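Local coordinates for protein alkaline phosphatase (PDB 7KWD) that probably hydrolyses phosphate monoesters as a homodimeric alkaline phosphatase, using zinc and magnesium ions bound at its active site, at residues Y78-Y86 / V450-V460; P232-Q240 / P344-M352. One frame throughout, in Å; residues are numbered along the deposited sequence.

Contact 1 (Y78-Y86 / V450-V460)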
loop_
_atom_site.group_PDB
_atom_site.type_symbol
_atom_site.label_atom_id
_atom_site.label_comp_id
_atom_site.label_asym_id
_atom_site.label_seq_id
_atom_site.Cartn_x
_atom_site.Cartn_y
_atom_site.Cartn_z
ATOM N N TYR A 78 -5.295 -17.447 6.975
ATOM C CA TYR A 78 -4.007 -18.042 7.290
ATOM C C TYR A 78 -3.023 -16.986 7.735
ATOM O O TYR A 78 -3.231 -15.791 7.510
ATOM C CB TYR A 78 -3.490 -18.790 6.057
ATOM C CG TYR A 78 -4.241 -20.073 5.867
ATOM C CD1 TYR A 78 -5.301 -20.160 4.998
ATOM C CD2 TYR A 78 -3.907 -21.187 6.601
ATOM C CE1 TYR A 78 -6.000 -21.342 4.845
ATOM C CE2 TYR A 78 -4.599 -22.352 6.467
ATOM C CZ TYR A 78 -5.636 -22.443 5.588
ATOM O OH TYR A 78 -6.311 -23.642 5.463
ATOM N N PRO A 79 -1.941 -17.388 8.408
ATOM C CA PRO A 79 -1.010 -16.399 8.952
ATOM C C PRO A 79 -0.430 -15.530 7.851
ATOM O O PRO A 79 0.118 -16.032 6.862
ATOM C CB PRO A 79 0.076 -17.256 9.617
ATOM C CG PRO A 79 -0.585 -18.551 9.898
ATOM C CD PRO A 79 -1.513 -18.761 8.732
ATOM N N ASN A 80 -0.544 -14.214 8.030
ATOM C CA ASN A 80 0.122 -13.336 7.082
ATOM C C ASN A 80 0.562 -12.067 7.788
ATOM O O ASN A 80 0.084 -11.717 8.880
ATOM C CB ASN A 80 -0.737 -13.007 5.841
ATOM C CG ASN A 80 -2.028 -12.303 6.173
ATOM O OD1 ASN A 80 -2.140 -11.055 6.081
ATOM N ND2 ASN A 80 -3.038 -13.094 6.516
ATOM N N GLY A 81 1.547 -11.449 7.174
ATOM C CA GLY A 81 2.122 -10.224 7.674
ATOM C C GLY A 81 2.768 -9.474 6.515
ATOM O O GLY A 81 2.323 -9.528 5.383
ATOM N N LEU A 82 3.836 -8.768 6.871
ATOM C CA LEU A 82 4.398 -7.736 6.035
ATOM C C LEU A 82 5.905 -7.889 6.022
ATOM O O LEU A 82 6.506 -8.173 7.071
ATOM C CB LEU A 82 4.053 -6.353 6.578
ATOM C CG LEU A 82 2.598 -5.906 6.564
ATOM C CD1 LEU A 82 2.469 -4.512 7.214
ATOM C CD2 LEU A 82 2.071 -5.927 5.166
ATOM N N ILE A 83 6.519 -7.668 4.858
ATOM C CA ILE A 83 7.969 -7.585 4.798
ATOM C C ILE A 83 8.414 -6.187 4.392
ATOM O O ILE A 83 7.827 -5.564 3.501
ATOM C CB ILE A 83 8.583 -8.631 3.856
ATOM C CG1 ILE A 83 7.896 -8.610 2.493
ATOM C CG2 ILE A 83 8.541 -10.037 4.484
ATOM C CD1 ILE A 83 8.732 -9.319 1.470
ATOM N N ASN A 84 9.503 -5.723 5.018
ATOM C CA ASN A 84 10.260 -4.580 4.513
ATOM C C ASN A 84 11.133 -5.031 3.341
ATOM O O ASN A 84 11.754 -6.101 3.378
ATOM C CB ASN A 84 11.119 -3.970 5.627
ATOM C CG ASN A 84 10.368 -2.935 6.437
ATOM O OD1 ASN A 84 9.528 -2.188 5.913
ATOM N ND2 ASN A 84 10.656 -2.880 7.727
ATOM N N THR A 85 11.160 -4.215 2.280
ATOM C CA THR A 85 11.797 -4.621 1.035
ATOM C C THR A 85 13.064 -3.846 0.718
ATOM O O THR A 85 13.688 -4.104 -0.318
ATOM C CB THR A 85 10.823 -4.442 -0.120
ATOM O OG1 THR A 85 10.424 -3.051 -0.167
ATOM C CG2 THR A 85 9.616 -5.315 0.087
ATOM N N TYR A 86 13.435 -2.878 1.539
ATOM C CA TYR A 86 14.611 -2.082 1.224
ATOM C C TYR A 86 15.861 -2.946 1.071
ATOM O O TYR A 86 16.044 -3.974 1.734
ATOM C CB TYR A 86 14.838 -1.004 2.268
ATOM C CG TYR A 86 14.895 -1.411 3.713
ATOM C CD1 TYR A 86 16.083 -1.821 4.302
ATOM C CD2 TYR A 86 13.779 -1.283 4.518
ATOM C CE1 TYR A 86 16.134 -2.143 5.664
ATOM C CE2 TYR A 86 13.820 -1.594 5.845
ATOM C CZ TYR A 86 15.003 -2.023 6.415
ATOM O OH TYR A 86 15.035 -2.325 7.749
ATOM N N VAL A 450 1.329 -18.902 14.576
ATOM C CA VAL A 450 2.402 -18.073 14.039
ATOM C C VAL A 450 1.909 -16.639 13.847
ATOM O O VAL A 450 0.970 -16.394 13.088
ATOM C CB VAL A 450 2.927 -18.658 12.718
ATOM C CG1 VAL A 450 3.995 -17.724 12.137
ATOM C CG2 VAL A 450 3.443 -20.047 12.942
ATOM N N ASN A 451 2.561 -15.687 14.522
ATOM C CA ASN A 451 2.226 -14.271 14.431
ATOM C C ASN A 451 3.379 -13.558 13.756
ATOM O O ASN A 451 4.418 -13.343 14.394
ATOM C CB ASN A 451 2.006 -13.649 15.808
ATOM C CG ASN A 451 0.590 -13.774 16.279
ATOM O OD1 ASN A 451 0.044 -14.886 16.326
ATOM N ND2 ASN A 451 -0.013 -12.648 16.676
ATOM N N LEU A 452 3.209 -13.180 12.476
ATOM C CA LEU A 452 4.336 -12.634 11.716
ATOM C C LEU A 452 4.599 -11.172 12.065
ATOM O O LEU A 452 5.730 -10.788 12.382
ATOM C CB LEU A 452 4.081 -12.744 10.224
ATOM C CG LEU A 452 4.099 -14.187 9.742
ATOM C CD1 LEU A 452 3.615 -14.335 8.359
ATOM C CD2 LEU A 452 5.499 -14.753 9.856
ATOM N N GLY A 453 3.565 -10.354 11.986
ATOM C CA GLY A 453 3.793 -8.938 12.039
ATOM C C GLY A 453 4.650 -8.462 10.884
ATOM O O GLY A 453 4.617 -9.008 9.765
ATOM N N LEU A 454 5.412 -7.396 11.158
ATOM C CA LEU A 454 6.269 -6.741 10.174
ATOM C C LEU A 454 7.659 -7.302 10.361
ATOM O O LEU A 454 8.265 -7.089 11.411
ATOM C CB LEU A 454 6.289 -5.229 10.334
ATOM C CG LEU A 454 7.343 -4.519 9.477
ATOM C CD1 LEU A 454 7.032 -4.634 7.986
ATOM C CD2 LEU A 454 7.460 -3.074 9.848
ATOM N N VAL A 455 8.153 -8.032 9.355
ATOM C CA VAL A 455 9.476 -8.633 9.405
ATOM C C VAL A 455 10.297 -8.070 8.270
ATOM O O VAL A 455 9.786 -7.393 7.383
ATOM C CB VAL A 455 9.445 -10.169 9.321
ATOM C CG1 VAL A 455 8.596 -10.754 10.429
ATOM C CG2 VAL A 455 9.003 -10.634 7.951
ATOM N N ASP A 456 11.574 -8.386 8.285
ATOM C CA ASP A 456 12.450 -7.969 7.196
ATOM C C ASP A 456 12.388 -8.998 6.086
ATOM O O ASP A 456 12.147 -10.178 6.333
ATOM C CB ASP A 456 13.883 -7.794 7.685
ATOM C CG ASP A 456 14.757 -7.118 6.660
ATOM O OD1 ASP A 456 14.500 -5.928 6.363
ATOM O OD2 ASP A 456 15.674 -7.790 6.145
ATOM N N ASN A 457 12.606 -8.549 4.840
ATOM C CA ASN A 457 12.518 -9.529 3.762
ATOM C C ASN A 457 13.544 -10.648 3.952
ATOM O O ASN A 457 13.296 -11.793 3.540
ATOM C CB ASN A 457 12.610 -8.841 2.393
ATOM C CG ASN A 457 13.874 -8.005 2.166
ATOM O OD1 ASN A 457 14.756 -7.864 3.020
ATOM N ND2 ASN A 457 13.951 -7.439 0.975
ATOM N N THR A 458 14.652 -10.373 4.648
ATOM C CA THR A 458 15.623 -11.439 4.873
ATOM C C THR A 458 15.051 -12.549 5.741
ATOM O O THR A 458 15.609 -13.644 5.793
ATOM C CB THR A 458 16.895 -10.931 5.553
ATOM O OG1 THR A 458 16.568 -10.177 6.736
ATOM C CG2 THR A 458 17.673 -10.051 4.576
ATOM N N HIS A 459 13.957 -12.292 6.438
ATOM C CA HIS A 459 13.406 -13.345 7.277
ATOM C C HIS A 459 12.810 -14.471 6.451
ATOM O O HIS A 459 12.668 -15.601 6.949
ATOM C CB HIS A 459 12.359 -12.794 8.215
ATOM C CG HIS A 459 12.030 -13.732 9.321
ATOM N ND1 HIS A 459 12.985 -14.199 10.198
ATOM C CD2 HIS A 459 10.875 -14.351 9.650
ATOM C CE1 HIS A 459 12.419 -15.038 11.044
ATOM N NE2 HIS A 459 11.139 -15.139 10.739
ATOM N N VAL A 460 12.464 -14.198 5.187
ATOM C CA VAL A 460 11.966 -15.277 4.359
ATOM C C VAL A 460 13.024 -16.368 4.234
ATOM O O VAL A 460 12.707 -17.571 4.260
ATOM C CB VAL A 460 11.506 -14.745 2.996
ATOM C CG1 VAL A 460 11.303 -15.922 2.101
ATOM C CG2 VAL A 460 10.250 -13.904 3.199
HETATM O O HOH W 1 0.847 -10.317 11.087
HETATM O O HOH W 2 0.904 -13.886 11.175
HETATM O O HOH W 3 13.095 -4.509 8.272
HETATM O O HOH W 4 15.901 -5.918 -0.970
#
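I83 packs its branches against V455 and N457 where the two strands run side by side. From CB, which lies 3.9 Å from V455 O, the CG2 methyl reaches V455 CG2 at 3.5 Å and then skirts D456 O. The other branch, CG1, is folded between the backbone N and the carbonyl carbon (chi1 50°), and carries CD1 to within 4.0 Å of N457 CB. F102 of helix 95-104 covers this same side. The backbones themselves pair as parallel strands: L82 N donates to G453 O, V455 N to L82 O at 2.8 Å, and N84 N to V455 O. Strand 80-84 also pairs antiparallel with strand 438-443, so it sits between two partners in the mixed sheet of the alkaline phosphatase fold. The other face carries L82, L454 and N84; L454 CD1 rests on L82 CB at 3.7 Å, and N84 OD1 bonds Q58 of the second subunit. Further along, one water bridges N84 ND2, Y86 OH and D456 OD1, the last 2.8 Å from it. K107 forms a salt bridge with D456 OD1, while D456 OD2 takes T458 OG1 on its anti lone pair and T458 N from above the carboxylate plane.

Contact 2 (P232-Q240 / P344-M352)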
loop_
_atom_site.group_PDB
_atom_site.type_symbol
_atom_site.label_atom_id
_atom_site.label_comp_id
_atom_site.label_asym_id
_atom_site.label_seq_id
_atom_site.Cartn_x
_atom_site.Cartn_y
_atom_site.Cartn_z
ATOM N N PRO A 232 3.908 -13.738 -22.615
ATOM C CA PRO A 232 2.905 -12.670 -22.684
ATOM C C PRO A 232 2.049 -12.564 -21.422
ATOM O O PRO A 232 1.731 -13.556 -20.758
ATOM C CB PRO A 232 2.051 -13.066 -23.902
ATOM C CG PRO A 232 3.000 -13.858 -24.789
ATOM C CD PRO A 232 3.927 -14.586 -23.829
ATOM N N TYR A 233 1.626 -11.328 -21.149
ATOM C CA TYR A 233 0.619 -11.078 -20.126
ATOM C C TYR A 233 -0.607 -11.965 -20.301
ATOM O O TYR A 233 -1.046 -12.237 -21.429
ATOM C CB TYR A 233 0.185 -9.628 -20.182
ATOM C CG TYR A 233 1.216 -8.615 -19.824
ATOM C CD1 TYR A 233 1.569 -8.409 -18.495
ATOM C CD2 TYR A 233 1.808 -7.814 -20.812
ATOM C CE1 TYR A 233 2.513 -7.421 -18.149
ATOM C CE2 TYR A 233 2.741 -6.850 -20.484
ATOM C CZ TYR A 233 3.097 -6.664 -19.147
ATOM O OH TYR A 233 4.021 -5.720 -18.777
ATOM N N GLU A 234 -1.183 -12.373 -19.172
ATOM C CA GLU A 234 -2.470 -13.067 -19.195
ATOM C C GLU A 234 -3.513 -12.352 -20.068
ATOM O O GLU A 234 -4.250 -12.998 -20.816
ATOM C CB GLU A 234 -2.999 -13.228 -17.769
ATOM C CG GLU A 234 -4.381 -13.871 -17.666
ATOM C CD GLU A 234 -4.442 -15.322 -18.128
ATOM O OE1 GLU A 234 -3.397 -16.009 -18.293
ATOM O OE2 GLU A 234 -5.577 -15.779 -18.366
ATOM N N ILE A 235 -3.602 -11.025 -19.984
ATOM C CA ILE A 235 -4.651 -10.360 -20.759
ATOM C C ILE A 235 -4.460 -10.628 -22.248
ATOM O O ILE A 235 -5.429 -10.777 -22.997
ATOM C CB ILE A 235 -4.687 -8.850 -20.439
ATOM C CG1 ILE A 235 -5.974 -8.240 -21.000
ATOM C CG2 ILE A 235 -3.454 -8.117 -20.965
ATOM C CD1 ILE A 235 -6.206 -6.796 -20.621
ATOM N N ASP A 236 -3.217 -10.725 -22.694
ATOM C CA ASP A 236 -2.939 -10.946 -24.108
ATOM C C ASP A 236 -3.141 -12.414 -24.468
ATOM O O ASP A 236 -3.763 -12.723 -25.487
ATOM C CB ASP A 236 -1.522 -10.454 -24.423
ATOM C CG ASP A 236 -1.353 -8.944 -24.183
ATOM O OD1 ASP A 236 -2.306 -8.187 -24.437
ATOM O OD2 ASP A 236 -0.263 -8.500 -23.743
ATOM N N ARG A 237 -2.687 -13.329 -23.615
ATOM C CA ARG A 237 -2.941 -14.745 -23.846
ATOM C C ARG A 237 -4.434 -15.013 -23.952
ATOM O O ARG A 237 -4.877 -15.772 -24.827
ATOM C CB ARG A 237 -2.325 -15.565 -22.706
ATOM C CG ARG A 237 -2.585 -17.057 -22.756
ATOM C CD ARG A 237 -2.400 -17.711 -21.374
ATOM N NE ARG A 237 -3.622 -17.523 -20.609
ATOM C CZ ARG A 237 -4.702 -18.287 -20.754
ATOM N NH1 ARG A 237 -4.680 -19.299 -21.615
ATOM N NH2 ARG A 237 -5.785 -18.057 -20.032
ATOM N N ARG A 238 -5.217 -14.413 -23.048
ATOM C CA ARG A 238 -6.635 -14.724 -22.924
ATOM C C ARG A 238 -7.427 -14.201 -24.118
ATOM O O ARG A 238 -8.246 -14.927 -24.682
ATOM C CB ARG A 238 -7.184 -14.130 -21.620
ATOM C CG ARG A 238 -8.657 -14.462 -21.329
ATOM C CD ARG A 238 -9.049 -14.085 -19.877
ATOM N NE ARG A 238 -8.416 -15.021 -18.951
ATOM C CZ ARG A 238 -8.985 -16.143 -18.541
ATOM N NH1 ARG A 238 -10.214 -16.435 -18.947
ATOM N NH2 ARG A 238 -8.335 -16.960 -17.716
ATOM N N PHE A 239 -7.183 -12.954 -24.526
ATOM C CA PHE A 239 -8.036 -12.267 -25.484
ATOM C C PHE A 239 -7.441 -12.094 -26.869
ATOM O O PHE A 239 -8.181 -11.736 -27.784
ATOM C CB PHE A 239 -8.413 -10.888 -24.944
ATOM C CG PHE A 239 -9.183 -10.948 -23.687
ATOM C CD1 PHE A 239 -10.410 -11.588 -23.646
ATOM C CD2 PHE A 239 -8.684 -10.395 -22.534
ATOM C CE1 PHE A 239 -11.123 -11.659 -22.473
ATOM C CE2 PHE A 239 -9.401 -10.457 -21.362
ATOM C CZ PHE A 239 -10.618 -11.089 -21.331
ATOM N N GLN A 240 -6.145 -12.308 -27.053
ATOM C CA GLN A 240 -5.529 -12.158 -28.355
ATOM C C GLN A 240 -5.041 -13.484 -28.914
ATOM O O GLN A 240 -4.241 -13.485 -29.842
ATOM C CB GLN A 240 -4.360 -11.169 -28.307
ATOM C CG GLN A 240 -4.709 -9.839 -27.746
ATOM C CD GLN A 240 -5.686 -9.086 -28.631
ATOM O OE1 GLN A 240 -5.619 -9.187 -29.854
ATOM N NE2 GLN A 240 -6.601 -8.309 -28.008
ATOM N N PRO A 344 -13.946 -4.290 -20.191
ATOM C CA PRO A 344 -13.826 -4.211 -21.658
ATOM C C PRO A 344 -12.422 -4.379 -22.186
ATOM O O PRO A 344 -12.283 -4.598 -23.400
ATOM C CB PRO A 344 -14.350 -2.796 -21.987
ATOM C CG PRO A 344 -15.307 -2.485 -20.827
ATOM C CD PRO A 344 -14.576 -3.073 -19.629
ATOM N N GLN A 345 -11.383 -4.261 -21.350
ATOM C CA GLN A 345 -10.015 -4.324 -21.862
ATOM C C GLN A 345 -9.717 -5.697 -22.449
ATOM O O GLN A 345 -10.193 -6.722 -21.963
ATOM C CB GLN A 345 -9.020 -3.971 -20.764
ATOM C CG GLN A 345 -9.181 -2.542 -20.324
ATOM C CD GLN A 345 -7.997 -2.040 -19.575
ATOM O OE1 GLN A 345 -7.001 -2.726 -19.468
ATOM N NE2 GLN A 345 -8.087 -0.822 -19.066
ATOM N N ARG A 346 -8.959 -5.698 -23.551
ATOM C CA ARG A 346 -8.682 -6.910 -24.304
ATOM C C ARG A 346 -7.201 -7.067 -24.651
ATOM O O ARG A 346 -6.831 -8.089 -25.249
ATOM C CB ARG A 346 -9.510 -6.952 -25.609
ATOM C CG ARG A 346 -11.024 -7.100 -25.425
ATOM C CD ARG A 346 -11.409 -8.507 -24.989
ATOM N NE ARG A 346 -12.839 -8.593 -24.747
ATOM C CZ ARG A 346 -13.431 -8.271 -23.605
ATOM N NH1 ARG A 346 -12.719 -7.846 -22.563
ATOM N NH2 ARG A 346 -14.743 -8.394 -23.494
ATOM N N ALA A 347 -6.348 -6.102 -24.306
ATOM C CA ALA A 347 -4.916 -6.266 -24.538
ATOM C C ALA A 347 -4.143 -5.296 -23.644
ATOM O O ALA A 347 -4.692 -4.328 -23.104
ATOM C CB ALA A 347 -4.555 -6.036 -26.019
ATOM N N SER A 348 -2.858 -5.589 -23.482
ATOM C CA SER A 348 -1.965 -4.732 -22.721
ATOM C C SER A 348 -1.395 -3.611 -23.588
ATOM O O SER A 348 -1.409 -3.675 -24.812
ATOM C CB SER A 348 -0.803 -5.562 -22.181
ATOM O OG SER A 348 -0.023 -6.073 -23.268
ATOM N N PHE A 349 -0.845 -2.590 -22.926
ATOM C CA PHE A 349 -0.075 -1.562 -23.621
ATOM C C PHE A 349 1.061 -2.172 -24.445
ATOM O O PHE A 349 1.431 -1.630 -25.488
ATOM C CB PHE A 349 0.502 -0.576 -22.604
ATOM C CG PHE A 349 -0.503 0.404 -22.024
ATOM C CD1 PHE A 349 -1.673 0.717 -22.691
ATOM C CD2 PHE A 349 -0.249 1.032 -20.810
ATOM C CE1 PHE A 349 -2.560 1.633 -22.159
ATOM C CE2 PHE A 349 -1.136 1.932 -20.276
ATOM C CZ PHE A 349 -2.290 2.242 -20.958
ATOM N N GLU A 350 1.650 -3.265 -23.963
ATOM C CA GLU A 350 2.775 -3.898 -24.649
ATOM C C GLU A 350 2.340 -4.467 -25.979
ATOM O O GLU A 350 3.058 -4.365 -26.982
ATOM C CB GLU A 350 3.361 -4.997 -23.759
ATOM C CG GLU A 350 4.327 -5.955 -24.445
ATOM C CD GLU A 350 4.877 -7.012 -23.478
ATOM O OE1 GLU A 350 4.397 -8.168 -23.510
ATOM O OE2 GLU A 350 5.780 -6.682 -22.679
ATOM N N HIS A 351 1.159 -5.074 -25.998
ATOM C CA HIS A 351 0.636 -5.637 -27.236
ATOM C C HIS A 351 0.171 -4.536 -28.170
ATOM O O HIS A 351 0.502 -4.545 -29.360
ATOM C CB HIS A 351 -0.479 -6.588 -26.891
ATOM C CG HIS A 351 -1.086 -7.270 -28.061
ATOM N ND1 HIS A 351 -0.597 -8.453 -28.561
ATOM C CD2 HIS A 351 -2.167 -6.954 -28.808
ATOM C CE1 HIS A 351 -1.358 -8.841 -29.564
ATOM N NE2 HIS A 351 -2.321 -7.953 -29.731
ATOM N N MET A 352 -0.542 -3.545 -27.634
ATOM C CA MET A 352 -0.884 -2.366 -28.417
ATOM C C MET A 352 0.350 -1.792 -29.098
ATOM O O MET A 352 0.357 -1.588 -30.312
ATOM C CB MET A 352 -1.556 -1.319 -27.525
ATOM C CG MET A 352 -2.961 -1.763 -27.040
ATOM S SD MET A 352 -3.702 -0.730 -25.726
ATOM C CE MET A 352 -3.794 0.860 -26.664
HETATM O O HOH W 5 2.003 -9.636 -23.935
HETATM O O HOH W 6 5.731 -4.963 -20.800
#
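D236 holds S348 with both carboxylate oxygens: OD1 takes S348 N at 2.8 Å, on the syn side, and OD2 accepts a very short hydrogen bond from S348 OG. A chi1 of 64° tucks S348 OG back over its own backbone, where it also accepts from H351 N at 3.1 Å. A water joins D236 OD2 to E350 OE1, and probably eases the repulsion between these two acids; E350 OE2 is paired with R273. F239, at the C-terminal end of helix 234-239, is covered by R346 from the loop ahead of helix 349-356. A bend at chi2 (-73°) folds that arginine over the ring: CD sits 3.8 Å from the centroid, and the guanidinium stacks nearly flat beyond it, planes 21° apart, in a cation-pi contact. R238 CG covers the opposite face. Q240 CG lies over one face of the H351 ring, 3.9 Å from its centroid, and the bend at chi2 beyond it turns the amide so that NE2 gives R346 O a straight bond of 2.8 Å, from above the carbonyl plane. I235 CG2 packs against S348 N at 3.6 Å. S348 is the N-cap of helix 349-356, its OG capping H351 N, and the aspartate of another helix probably helps to hold that hydroxyl in place.

The two contacts lie on opposite sides of the chain's centre, their own centres about 33 Å apart, and share no helix or strand. Contact 1 is buried: its strands meet mainly through regular backbone bonds and aliphatic side chains, and the second subunit packs against it. Contact 2 is partly buried, touches no other chain, and ties a helix to a loop and helix start through carboxylate, amide and cation-pi interactions. Each comes near the metal site without supplying a ligand: the side chain of T85 is about 4 Å from that of the zinc ligand H318, and that of Y233 about 6 Å from that of H279, which binds the other zinc. In sequence, 232-240 and 344-352 both fall between 78-86 and 450-460.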